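Local coordinates for protein guanidinopropionase (Pseudomonas aeruginosa, PDB 3NIQ) that catalyses the hydrolysis of 3-guanidinopropanoate to beta-alanine and urea, using two manganese ions in each subunit of a homohexamer, at residues T22-P27 with T301-L306; S66-V71 with T295-A300; L127-I132 with P234-F239; M144-F147 with S151-N154. All blocks are in the same frame, centred on the assembly; numbering follows the deposited sequence.

Interaction 1. Residues T22-P27 with T301-L306; sequences TFMRLP and TMMFEL
Met303 sets its terminal methyl over the middle of the Phe23 ring, as a bump on a disc. Met303 CE stands 3.8 Å from the centroid of the Phe23 ring, only 10° off the normal, which makes a CH-pi contact over the face. The sulfur sits nearer the rim: Met303 SD approaches Phe23 CD1 to 3.7 Å and views the ring obliquely, a Met-aromatic contact. Such reach depends on a fully stretched thioether chain. With CG anti to the backbone N (chi1 -174°) and the later bonds extended as well, Met303 runs straight out from the helix and meets the aromatic side chain at about a right angle.

The second bump belongs to the loop. Met24 bends at its second torsion and drops its methyl into the hollow where Met303 and Phe304 leave the helix. There Met24 CE lies 3.8 Å from Met303 CG. The same methyl, Met24 CE, is 3.6 Å from Phe304 N and sits near the plane of the Phe304 ring, at its edge. The two methionines thus interdigitate, each pushing its methyl into the other's segment. A type II turn, closed by the backbone bond from Arg25 N to Thr22 O, presents Phe23 and Met24 side by side toward helix 294-317. Val122 of the sheet also touches Phe23 and Met303, and Tyr80 of helix 79-82 touches Met24 and Phe304.

Because the side chains that meet are all apolar, the attraction is dispersive and hydrophobic, with a contribution from the polarisable sulfur; slender, flexible methionines suit it, since they can follow the contours of a stiff ring and a helix surface.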
loop_
_atom_site.group_PDB
_atom_site.type_symbol
_atom_site.label_atom_id
_atom_site.label_comp_id
_atom_site.label_asym_id
_atom_site.label_seq_id
_atom_site.Cartn_x
_atom_site.Cartn_y
_atom_site.Cartn_z
ATOM N N THR A 22 12.231 -19.607 10.101
ATOM C CA THR A 22 13.566 -19.856 9.549
ATOM C C THR A 22 13.452 -20.191 8.057
ATOM O O THR A 22 12.369 -20.514 7.577
ATOM C CB THR A 22 14.199 -21.078 10.228
ATOM O OG1 THR A 22 13.267 -22.155 10.167
ATOM C CG2 THR A 22 14.528 -20.803 11.685
ATOM N N PHE A 23 14.566 -20.161 7.319
ATOM C CA PHE A 23 14.508 -20.537 5.910
ATOM C C PHE A 23 13.871 -21.915 5.769
ATOM O O PHE A 23 14.312 -22.869 6.411
ATOM C CB PHE A 23 15.905 -20.560 5.283
ATOM C CG PHE A 23 16.458 -19.205 4.994
ATOM C CD1 PHE A 23 15.743 -18.302 4.189
ATOM C CD2 PHE A 23 17.706 -18.828 5.502
ATOM C CE1 PHE A 23 16.262 -17.027 3.908
ATOM C CE2 PHE A 23 18.242 -17.576 5.205
ATOM C CZ PHE A 23 17.496 -16.662 4.417
ATOM N N MET A 24 12.831 -22.000 4.937
ATOM C CA MET A 24 12.120 -23.251 4.645
ATOM C C MET A 24 11.585 -23.914 5.925
ATOM O O MET A 24 11.304 -25.101 5.917
ATOM C CB MET A 24 13.026 -24.235 3.879
ATOM C CG MET A 24 13.833 -23.620 2.714
ATOM S SD MET A 24 12.778 -22.971 1.423
ATOM C CE MET A 24 14.022 -22.315 0.275
ATOM N N ARG A 25 11.482 -23.145 7.017
ATOM C CA ARG A 25 11.081 -23.665 8.345
ATOM C C ARG A 25 11.927 -24.848 8.793
ATOM O O ARG A 25 11.429 -25.796 9.414
ATOM C CB ARG A 25 9.582 -24.032 8.375
ATOM C CG ARG A 25 8.660 -22.859 7.964
ATOM C CD ARG A 25 7.272 -22.975 8.581
ATOM N NE ARG A 25 6.536 -24.111 8.036
ATOM C CZ ARG A 25 5.410 -24.589 8.565
ATOM N NH1 ARG A 25 4.882 -24.032 9.654
ATOM N NH2 ARG A 25 4.810 -25.622 8.008
ATOM N N LEU A 26 13.214 -24.780 8.487
ATOM C CA LEU A 26 14.163 -25.802 8.895
ATOM C C LEU A 26 14.671 -25.459 10.288
ATOM O O LEU A 26 14.419 -24.338 10.784
ATOM C CB LEU A 26 15.333 -25.862 7.879
ATOM C CG LEU A 26 15.030 -26.484 6.509
ATOM C CD1 LEU A 26 16.008 -25.998 5.446
ATOM C CD2 LEU A 26 15.067 -28.013 6.541
ATOM N N PRO A 27 15.375 -26.410 10.947
ATOM C CA PRO A 27 16.037 -26.055 12.196
ATOM C C PRO A 27 17.151 -25.040 11.967
ATOM O O PRO A 27 17.731 -24.977 10.857
ATOM C CB PRO A 27 16.610 -27.405 12.695
ATOM C CG PRO A 27 15.815 -28.450 11.981
ATOM C CD PRO A 27 15.587 -27.828 10.617
ATOM N N THR A 301 11.234 -18.692 -3.588
ATOM C CA THR A 301 11.020 -19.760 -4.564
ATOM C C THR A 301 12.289 -20.048 -5.389
ATOM O O THR A 301 12.680 -21.194 -5.540
ATOM C CB THR A 301 9.849 -19.452 -5.515
ATOM O OG1 THR A 301 8.693 -19.074 -4.758
ATOM C CG2 THR A 301 9.496 -20.714 -6.326
ATOM N N MET A 302 12.948 -19.012 -5.897
ATOM C CA MET A 302 14.221 -19.224 -6.600
ATOM C C MET A 302 15.257 -19.880 -5.663
ATOM O O MET A 302 16.022 -20.756 -6.076
ATOM C CB MET A 302 14.733 -17.909 -7.183
ATOM C CG MET A 302 13.760 -17.258 -8.179
ATOM S SD MET A 302 13.298 -18.374 -9.531
ATOM C CE MET A 302 14.904 -18.933 -10.109
ATOM N N MET A 303 15.228 -19.505 -4.392
ATOM C CA MET A 303 16.096 -20.129 -3.402
ATOM C C MET A 303 15.838 -21.640 -3.380
ATOM O O MET A 303 16.777 -22.446 -3.447
ATOM C CB MET A 303 15.816 -19.539 -2.016
ATOM C CG MET A 303 16.793 -20.026 -0.925
ATOM S SD MET A 303 16.493 -19.258 0.661
ATOM C CE MET A 303 18.063 -19.592 1.473
ATOM N N PHE A 304 14.561 -22.020 -3.300
ATOM C CA PHE A 304 14.206 -23.438 -3.365
ATOM C C PHE A 304 14.639 -24.097 -4.682
ATOM O O PHE A 304 15.155 -25.218 -4.666
ATOM C CB PHE A 304 12.709 -23.647 -3.141
ATOM C CG PHE A 304 12.316 -25.100 -3.092
ATOM C CD1 PHE A 304 12.583 -25.867 -1.966
ATOM C CD2 PHE A 304 11.703 -25.707 -4.177
ATOM C CE1 PHE A 304 12.255 -27.212 -1.917
ATOM C CE2 PHE A 304 11.353 -27.083 -4.122
ATOM C CZ PHE A 304 11.625 -27.806 -2.998
ATOM N N GLU A 305 14.414 -23.431 -5.818
ATOM C CA GLU A 305 14.816 -24.006 -7.111
ATOM C C GLU A 305 16.323 -24.322 -7.074
ATOM O O GLU A 305 16.750 -25.390 -7.498
ATOM C CB GLU A 305 14.545 -23.054 -8.279
ATOM C CG GLU A 305 13.093 -22.618 -8.465
ATOM C CD GLU A 305 12.261 -23.666 -9.171
ATOM O OE1 GLU A 305 12.848 -24.584 -9.793
ATOM O OE2 GLU A 305 11.020 -23.575 -9.091
ATOM N N LEU A 306 17.102 -23.372 -6.565
ATOM C CA LEU A 306 18.562 -23.496 -6.464
ATOM C C LEU A 306 18.994 -24.541 -5.440
ATOM O O LEU A 306 19.989 -25.248 -5.652
ATOM C CB LEU A 306 19.184 -22.150 -6.094
ATOM C CG LEU A 306 19.152 -21.084 -7.176
ATOM C CD1 LEU A 306 19.474 -19.720 -6.550
ATOM C CD2 LEU A 306 20.102 -21.411 -8.320
#

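Interaction 2. Residues S66-V71 with T295-A300; sequences SLMRKV and TALVGA
Leu67 and Leu297 meet tip to tip through their CD1 methyls, 3.8 Å apart, while the side chains themselves cross at about a right angle. Leu67 points from the loop toward the helix. Leu297 starts out along the flank of its helix, and because its CG is anti to the backbone N (chi1 178°), the branched end swings round to face the loop. One methyl of each leucine therefore does all the touching between them.

Met68 comes in at a slant beside this pair. Met68 CE reaches to 4.1 Å from Leu297 CD1, so that Leu297 CD1 meets two loop residues. The chain of Met68 is folded at chi2 (-63°) and again at chi3, a curl that brings the sulfur alongside the helix backbone, with Met68 SD 4.0 Å from Ala300 O. A flexible thioether can make that bend, and the small Ala300, whose CB faces the loop, lets it lie close to the helix.

Residues 66-71 lie in the loop between helix 57-64 and helix 79-82 and rest on the N-terminal half of helix 294-317. Leu64 of helix 57-64 also packs on Leu297, and further along helix 294-317 Thr301 and Phe304 continue the floor beneath Met68. Another subunit closes the outer side: its Pro255 packs on Leu297, and its Glu256 forms a salt bridge with Arg69.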
loop_
_atom_site.group_PDB
_atom_site.type_symbol
_atom_site.label_atom_id
_atom_site.label_comp_id
_atom_site.label_asym_id
_atom_site.label_seq_id
_atom_site.Cartn_x
_atom_site.Cartn_y
_atom_site.Cartn_z
ATOM N N SER A 66 8.212 -19.957 4.123
ATOM C CA SER A 66 7.215 -20.837 4.751
ATOM C C SER A 66 6.270 -21.471 3.740
ATOM O O SER A 66 5.650 -22.489 4.039
ATOM C CB SER A 66 6.367 -20.024 5.737
ATOM O OG SER A 66 7.091 -19.886 6.926
ATOM N N LEU A 67 6.140 -20.871 2.554
ATOM C CA LEU A 67 5.196 -21.399 1.550
ATOM C C LEU A 67 5.783 -22.536 0.728
ATOM O O LEU A 67 5.046 -23.216 -0.006
ATOM C CB LEU A 67 4.711 -20.288 0.607
ATOM C CG LEU A 67 4.129 -19.019 1.230
ATOM C CD1 LEU A 67 3.466 -18.149 0.173
ATOM C CD2 LEU A 67 3.120 -19.381 2.325
ATOM N N MET A 68 7.100 -22.736 0.837
ATOM C CA MET A 68 7.772 -23.783 0.065
ATOM C C MET A 68 7.481 -25.157 0.649
ATOM O O MET A 68 7.376 -25.314 1.875
ATOM C CB MET A 68 9.274 -23.556 0.032
ATOM C CG MET A 68 9.718 -22.237 -0.663
ATOM S SD MET A 68 9.258 -22.239 -2.399
ATOM C CE MET A 68 7.741 -21.270 -2.425
ATOM N N ARG A 69 7.360 -26.149 -0.233
ATOM C CA ARG A 69 7.071 -27.515 0.196
ATOM C C ARG A 69 8.333 -28.393 0.095
ATOM O O ARG A 69 9.438 -27.879 -0.136
ATOM C CB ARG A 69 5.853 -28.059 -0.576
ATOM C CG ARG A 69 4.635 -27.131 -0.418
ATOM C CD ARG A 69 3.315 -27.701 -0.938
ATOM N NE ARG A 69 2.243 -26.689 -0.933
ATOM C CZ ARG A 69 2.112 -25.745 -1.870
ATOM N NH1 ARG A 69 2.979 -25.689 -2.882
ATOM N NH2 ARG A 69 1.108 -24.862 -1.816
ATOM N N LYS A 70 8.191 -29.700 0.281
ATOM C CA LYS A 70 9.360 -30.561 0.430
ATOM C C LYS A 70 9.947 -31.092 -0.871
ATOM O O LYS A 70 11.110 -31.499 -0.910
ATOM C CB LYS A 70 9.039 -31.729 1.367
ATOM C CG LYS A 70 8.810 -31.308 2.824
ATOM C CD LYS A 70 8.803 -32.496 3.799
ATOM C CE LYS A 70 7.630 -33.441 3.577
ATOM N NZ LYS A 70 7.336 -34.211 4.836
ATOM N N VAL A 71 9.156 -31.107 -1.934
ATOM C CA VAL A 71 9.584 -31.789 -3.151
ATOM C C VAL A 71 9.335 -30.956 -4.405
ATOM O O VAL A 71 8.256 -30.387 -4.581
ATOM C CB VAL A 71 8.912 -33.190 -3.285
ATOM C CG1 VAL A 71 9.313 -33.870 -4.591
ATOM C CG2 VAL A 71 9.267 -34.078 -2.085
ATOM N N THR A 295 8.144 -10.057 -3.910
ATOM C CA THR A 295 9.542 -10.260 -4.312
ATOM C C THR A 295 10.227 -11.221 -3.331
ATOM O O THR A 295 11.071 -12.062 -3.716
ATOM C CB THR A 295 10.297 -8.894 -4.403
ATOM O OG1 THR A 295 9.498 -7.941 -5.136
ATOM C CG2 THR A 295 11.655 -9.035 -5.136
ATOM N N ALA A 296 9.868 -11.083 -2.060
ATOM C CA ALA A 296 10.258 -12.050 -1.029
ATOM C C ALA A 296 9.871 -13.478 -1.425
ATOM O O ALA A 296 10.677 -14.411 -1.289
ATOM C CB ALA A 296 9.621 -11.677 0.321
ATOM N N LEU A 297 8.645 -13.647 -1.904
ATOM C CA LEU A 297 8.194 -14.968 -2.368
ATOM C C LEU A 297 8.939 -15.424 -3.623
ATOM O O LEU A 297 9.342 -16.589 -3.733
ATOM C CB LEU A 297 6.675 -14.996 -2.589
ATOM C CG LEU A 297 6.131 -16.334 -3.116
ATOM C CD1 LEU A 297 6.366 -17.447 -2.102
ATOM C CD2 LEU A 297 4.663 -16.227 -3.496
ATOM N N VAL A 298 9.138 -14.525 -4.578
ATOM C CA VAL A 298 9.975 -14.856 -5.731
ATOM C C VAL A 298 11.371 -15.286 -5.230
ATOM O O VAL A 298 11.919 -16.291 -5.669
ATOM C CB VAL A 298 10.097 -13.639 -6.715
ATOM C CG1 VAL A 298 11.310 -13.760 -7.597
ATOM C CG2 VAL A 298 8.849 -13.491 -7.566
ATOM N N GLY A 299 11.925 -14.545 -4.282
ATOM C CA GLY A 299 13.240 -14.881 -3.737
ATOM C C GLY A 299 13.233 -16.254 -3.076
ATOM O O GLY A 299 14.079 -17.082 -3.374
ATOM N N ALA A 300 12.262 -16.494 -2.189
ATOM C CA ALA A 300 12.142 -17.784 -1.524
ATOM C C ALA A 300 11.992 -18.918 -2.526
ATOM O O ALA A 300 12.578 -19.993 -2.353
ATOM C CB ALA A 300 10.954 -17.781 -0.518
#

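Interaction 3. Residues L127-I132 with P234-F239; sequences LVTLPI and PTYVSF
Ile132 and Tyr236 form the close part of this contact. Ile132 CG2 lies 3.7 Å from Tyr236 OH and 3.9 Å from Tyr236 CE1, approaching the ring obliquely, and the two side chains cross at about a right angle. From the same side of the ring, but nearer the other carbon ortho to the hydroxyl, Thr129 brings its methyl, with Thr129 CG2 4.0 Å from Tyr236 CE2. The tyrosine, its CG anti to the backbone N (chi1 -173°), stands out from the strand and offers one side of its far end to two residues about one turn apart on the helix. Phe133 of the same helix adds an edge-to-face ring contact.

Further along the strand the fit is slacker. Thr129 OG1 and Ser238 OG are 3.8 Å apart, too far for a bond, and each turns to other partners. Asp281 of the adjacent strand serves both: OD2 takes Thr129 OG1 together with Tyr236 OH, and OD1 takes Ser238 OG. This part is buried too: Phe169 of helix 168-174 packs on both residues.

This is a helix of the arginase alpha/beta fold, 129-136, laid against central strand 235-240 of the parallel sheet. Beta-branched methyls grip the ring, whereas three hydroxyls share the carboxylate of Asp281. Ser238 OG also bonds to NE2 of the manganese ligand His126, so the polar side probably helps, as a second shell, to fix that imidazole's orientation.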
loop_
_atom_site.group_PDB
_atom_site.type_symbol
_atom_site.label_atom_id
_atom_site.label_comp_id
_atom_site.label_asym_id
_atom_site.label_seq_id
_atom_site.Cartn_x
_atom_site.Cartn_y
_atom_site.Cartn_z
ATOM N N LEU A 127 26.807 -6.625 -3.734
ATOM C CA LEU A 127 28.177 -6.554 -3.201
ATOM C C LEU A 127 28.451 -7.718 -2.256
ATOM O O LEU A 127 29.597 -8.149 -2.093
ATOM C CB LEU A 127 28.483 -5.184 -2.552
ATOM C CG LEU A 127 29.910 -5.032 -2.008
ATOM C CD1 LEU A 127 30.947 -5.192 -3.136
ATOM C CD2 LEU A 127 30.112 -3.673 -1.267
ATOM N N VAL A 128 27.391 -8.272 -1.671
ATOM C CA VAL A 128 27.542 -9.425 -0.791
ATOM C C VAL A 128 28.234 -10.617 -1.474
ATOM O O VAL A 128 28.897 -11.436 -0.809
ATOM C CB VAL A 128 26.187 -9.892 -0.208
ATOM C CG1 VAL A 128 25.145 -10.039 -1.299
ATOM C CG2 VAL A 128 26.370 -11.247 0.451
ATOM N N THR A 129 28.097 -10.717 -2.793
ATOM C CA THR A 129 28.684 -11.854 -3.512
ATOM C C THR A 129 30.223 -11.808 -3.514
ATOM O O THR A 129 30.884 -12.860 -3.511
ATOM C CB THR A 129 28.127 -11.966 -4.955
ATOM O OG1 THR A 129 26.696 -11.985 -4.898
ATOM C CG2 THR A 129 28.597 -13.259 -5.635
ATOM N N LEU A 130 30.785 -10.603 -3.492
ATOM C CA LEU A 130 32.240 -10.456 -3.430
ATOM C C LEU A 130 32.917 -11.174 -2.247
ATOM O O LEU A 130 33.772 -12.024 -2.475
ATOM C CB LEU A 130 32.669 -8.985 -3.465
ATOM C CG LEU A 130 34.183 -8.733 -3.384
ATOM C CD1 LEU A 130 34.917 -9.477 -4.473
ATOM C CD2 LEU A 130 34.478 -7.226 -3.456
ATOM N N PRO A 131 32.561 -10.829 -0.985
ATOM C CA PRO A 131 33.206 -11.552 0.121
ATOM C C PRO A 131 32.959 -13.062 0.099
ATOM O O PRO A 131 33.837 -13.838 0.462
ATOM C CB PRO A 131 32.617 -10.885 1.380
ATOM C CG PRO A 131 31.344 -10.189 0.880
ATOM C CD PRO A 131 31.697 -9.740 -0.496
ATOM N N ILE A 132 31.788 -13.488 -0.355
ATOM C CA ILE A 132 31.530 -14.906 -0.604
ATOM C C ILE A 132 32.566 -15.510 -1.579
ATOM O O ILE A 132 33.179 -16.556 -1.288
ATOM C CB ILE A 132 30.071 -15.106 -1.148
ATOM C CG1 ILE A 132 29.053 -14.640 -0.110
ATOM C CG2 ILE A 132 29.815 -16.594 -1.530
ATOM C CD1 ILE A 132 27.523 -14.853 -0.515
ATOM N N PRO A 234 33.791 -25.943 -11.700
ATOM C CA PRO A 234 33.101 -25.450 -10.503
ATOM C C PRO A 234 32.323 -24.181 -10.838
ATOM O O PRO A 234 32.885 -23.254 -11.434
ATOM C CB PRO A 234 34.249 -25.122 -9.541
ATOM C CG PRO A 234 35.530 -25.166 -10.390
ATOM C CD PRO A 234 35.245 -26.106 -11.480
ATOM N N THR A 235 31.041 -24.145 -10.481
ATOM C CA THR A 235 30.167 -23.080 -10.967
ATOM C C THR A 235 29.254 -22.541 -9.889
ATOM O O THR A 235 28.649 -23.294 -9.152
ATOM C CB THR A 235 29.321 -23.542 -12.153
ATOM O OG1 THR A 235 30.181 -24.026 -13.183
ATOM C CG2 THR A 235 28.478 -22.390 -12.707
ATOM N N TYR A 236 29.177 -21.215 -9.809
ATOM C CA TYR A 236 28.334 -20.550 -8.844
ATOM C C TYR A 236 27.170 -19.918 -9.587
ATOM O O TYR A 236 27.331 -19.404 -10.697
ATOM C CB TYR A 236 29.162 -19.486 -8.130
ATOM C CG TYR A 236 28.506 -18.778 -6.971
ATOM C CD1 TYR A 236 28.755 -19.182 -5.655
ATOM C CD2 TYR A 236 27.682 -17.652 -7.176
ATOM C CE1 TYR A 236 28.172 -18.510 -4.568
ATOM C CE2 TYR A 236 27.097 -16.971 -6.090
ATOM C CZ TYR A 236 27.351 -17.407 -4.791
ATOM O OH TYR A 236 26.799 -16.745 -3.705
ATOM N N VAL A 237 25.991 -19.930 -8.976
ATOM C CA VAL A 237 24.848 -19.238 -9.591
ATOM C C VAL A 237 24.455 -18.050 -8.750
ATOM O O VAL A 237 24.142 -18.173 -7.567
ATOM C CB VAL A 237 23.633 -20.167 -9.781
ATOM C CG1 VAL A 237 22.504 -19.416 -10.493
ATOM C CG2 VAL A 237 24.036 -21.398 -10.566
ATOM N N SER A 238 24.465 -16.877 -9.361
ATOM C CA SER A 238 24.075 -15.701 -8.641
ATOM C C SER A 238 22.856 -15.062 -9.324
ATOM O O SER A 238 22.918 -14.661 -10.490
ATOM C CB SER A 238 25.249 -14.724 -8.589
ATOM O OG SER A 238 24.888 -13.560 -7.881
ATOM N N PHE A 239 21.767 -14.935 -8.573
ATOM C CA PHE A 239 20.501 -14.477 -9.127
ATOM C C PHE A 239 20.089 -13.123 -8.526
ATOM O O PHE A 239 19.723 -13.043 -7.342
ATOM C CB PHE A 239 19.421 -15.542 -8.849
ATOM C CG PHE A 239 18.134 -15.293 -9.577
ATOM C CD1 PHE A 239 17.914 -15.839 -10.840
ATOM C CD2 PHE A 239 17.140 -14.491 -9.001
ATOM C CE1 PHE A 239 16.703 -15.594 -11.536
ATOM C CE2 PHE A 239 15.943 -14.227 -9.685
ATOM C CZ PHE A 239 15.717 -14.780 -10.945
#

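Interaction 4. Residues M144-F147 with S151-N154. With MN (manganese (II) ion), chain D.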
loop_
_atom_site.group_PDB
_atom_site.type_symbol
_atom_site.label_atom_id
_atom_site.label_comp_id
_atom_site.label_asym_id
_atom_site.label_seq_id
_atom_site.Cartn_x
_atom_site.Cartn_y
_atom_site.Cartn_z
ATOM N N MET A 144 30.665 -18.872 -13.342
ATOM C CA MET A 144 29.366 -18.360 -12.856
ATOM C C MET A 144 28.307 -18.226 -13.944
ATOM O O MET A 144 28.618 -17.871 -15.068
ATOM C CB MET A 144 29.564 -17.024 -12.130
ATOM C CG MET A 144 28.272 -16.329 -11.672
ATOM S SD MET A 144 28.586 -14.793 -10.784
ATOM C CE MET A 144 29.165 -13.724 -12.096
ATOM N N VAL A 145 27.067 -18.570 -13.595
ATOM C CA VAL A 145 25.886 -18.175 -14.348
ATOM C C VAL A 145 25.238 -17.070 -13.513
ATOM O O VAL A 145 24.831 -17.296 -12.384
ATOM C CB VAL A 145 24.865 -19.323 -14.503
ATOM C CG1 VAL A 145 23.639 -18.838 -15.330
ATOM C CG2 VAL A 145 25.496 -20.565 -15.183
ATOM N N HIS A 146 25.151 -15.878 -14.086
ATOM C CA HIS A 146 24.747 -14.674 -13.375
ATOM C C HIS A 146 23.512 -14.072 -14.075
ATOM O O HIS A 146 23.582 -13.669 -15.231
ATOM C CB HIS A 146 25.939 -13.706 -13.403
ATOM C CG HIS A 146 25.651 -12.334 -12.879
ATOM N ND1 HIS A 146 26.268 -11.206 -13.379
ATOM C CD2 HIS A 146 24.819 -11.905 -11.898
ATOM C CE1 HIS A 146 25.822 -10.136 -12.740
ATOM N NE2 HIS A 146 24.941 -10.534 -11.833
ATOM N N PHE A 147 22.381 -14.054 -13.381
ATOM C CA PHE A 147 21.118 -13.500 -13.907
ATOM C C PHE A 147 20.969 -12.078 -13.373
ATOM O O PHE A 147 20.933 -11.885 -12.152
ATOM C CB PHE A 147 19.935 -14.328 -13.386
ATOM C CG PHE A 147 19.934 -15.745 -13.848
ATOM C CD1 PHE A 147 19.248 -16.109 -14.988
ATOM C CD2 PHE A 147 20.606 -16.727 -13.126
ATOM C CE1 PHE A 147 19.239 -17.449 -15.424
ATOM C CE2 PHE A 147 20.605 -18.048 -13.543
ATOM C CZ PHE A 147 19.920 -18.417 -14.699
ATOM N N SER A 151 25.478 -5.756 -15.533
ATOM C CA SER A 151 26.694 -6.563 -15.496
ATOM C C SER A 151 27.414 -6.519 -14.154
ATOM O O SER A 151 28.103 -7.484 -13.791
ATOM C CB SER A 151 27.632 -6.185 -16.651
ATOM O OG SER A 151 28.066 -4.842 -16.499
ATOM N N ASP A 152 27.276 -5.410 -13.418
ATOM C CA ASP A 152 27.933 -5.264 -12.104
ATOM C C ASP A 152 29.456 -5.417 -12.229
ATOM O O ASP A 152 30.115 -6.020 -11.370
ATOM C CB ASP A 152 27.430 -6.315 -11.092
ATOM C CG ASP A 152 25.978 -6.104 -10.688
ATOM O OD1 ASP A 152 25.426 -5.052 -11.033
ATOM O OD2 ASP A 152 25.390 -6.998 -10.039
ATOM N N THR A 153 30.002 -4.921 -13.327
ATOM C CA THR A 153 31.446 -4.932 -13.517
ATOM C C THR A 153 31.967 -3.502 -13.670
ATOM O O THR A 153 32.933 -3.260 -14.403
ATOM C CB THR A 153 31.850 -5.745 -14.763
ATOM O OG1 THR A 153 31.040 -5.343 -15.880
ATOM C CG2 THR A 153 31.677 -7.230 -14.525
ATOM N N ASN A 154 31.332 -2.556 -12.981
ATOM C CA ASN A 154 31.843 -1.186 -12.958
ATOM C C ASN A 154 33.148 -1.109 -12.191
ATOM O O ASN A 154 33.515 -2.049 -11.489
ATOM C CB ASN A 154 30.816 -0.218 -12.383
ATOM C CG ASN A 154 29.614 -0.063 -13.278
ATOM O OD1 ASN A 154 29.712 -0.178 -14.497
ATOM N ND2 ASN A 154 28.466 0.179 -12.679
HETATM MN MN MN D . 23.292 -7.233 -9.455
HETATM O O HOH W 1 22.954 -4.987 -10.295
#
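His146 directs the edge of its ring at a carboxylate that ligates manganese, yet does not bond to it. His146 NE2 and Asp152 OD2 are 4.0 Å apart, and the ring and carboxylate planes are turned 42° from each other. Nor does Ser151 O bind the ring: it too lies near the ring plane at the edge, 3.7 Å from His146 CE1. The imidazole spends its nitrogens on other partners, NE2 on the metal-binding Asp148 and ND1 on Gln185 of the neighbouring strand. It is therefore a second-shell residue that probably helps to hold Asp148 in position while its edge borders Asp152.

Asp152 grips the ion through one oxygen. Asp152 OD2 is 2.2 Å from the manganese, whereas Asp152 OD1, 3.4 Å from the ion, accepts a hydrogen bond of 2.6 Å from water 1, itself bound to the same ion. One carboxylate thus closes a small ring through metal and water, a use for which the short, two-oxygen aspartate is well suited. His126, Asp148 and Asp240 complete the coordination.

These residues carry the Asp-x-His-x-Asp signature of the arginase family, Asp148, His150 and Asp152, placed where strand 142-147 ends and its loop begins; His150 binds the second manganese. Asp152 takes up a left-handed backbone conformation (phi 58°), which bends the loop at the ligand. On the residues flanking it, Ser151 OG and Thr153 OG1 share a hydrogen bond of 3.1 Å that ties the loop to itself across the metal ligand, while Phe169 of helix 168-174 packs against Asp152, Thr153 and the ring of His146.

In the fold
Interactions 1 and 2 share helix 294-317, and both set loops from the first part of the chain against it with apolar methyls and thioethers; Met24 and Met68 touch where they adjoin. Interaction 1 is buried and interaction 2 partly exposed, though both touch another subunit. Interactions 3 and 4, their centres about 9 Å apart, belong to the core, on the neighbouring strands 235-240 and 142-147. Towards the manganese site apolar packing gives way to polar chemistry: hydroxyls around a shared carboxylate in interaction 3, then direct metal coordination in interaction 4. Val237 and Phe239 join the halves by packing on Leu306 and Met302 of the long helix.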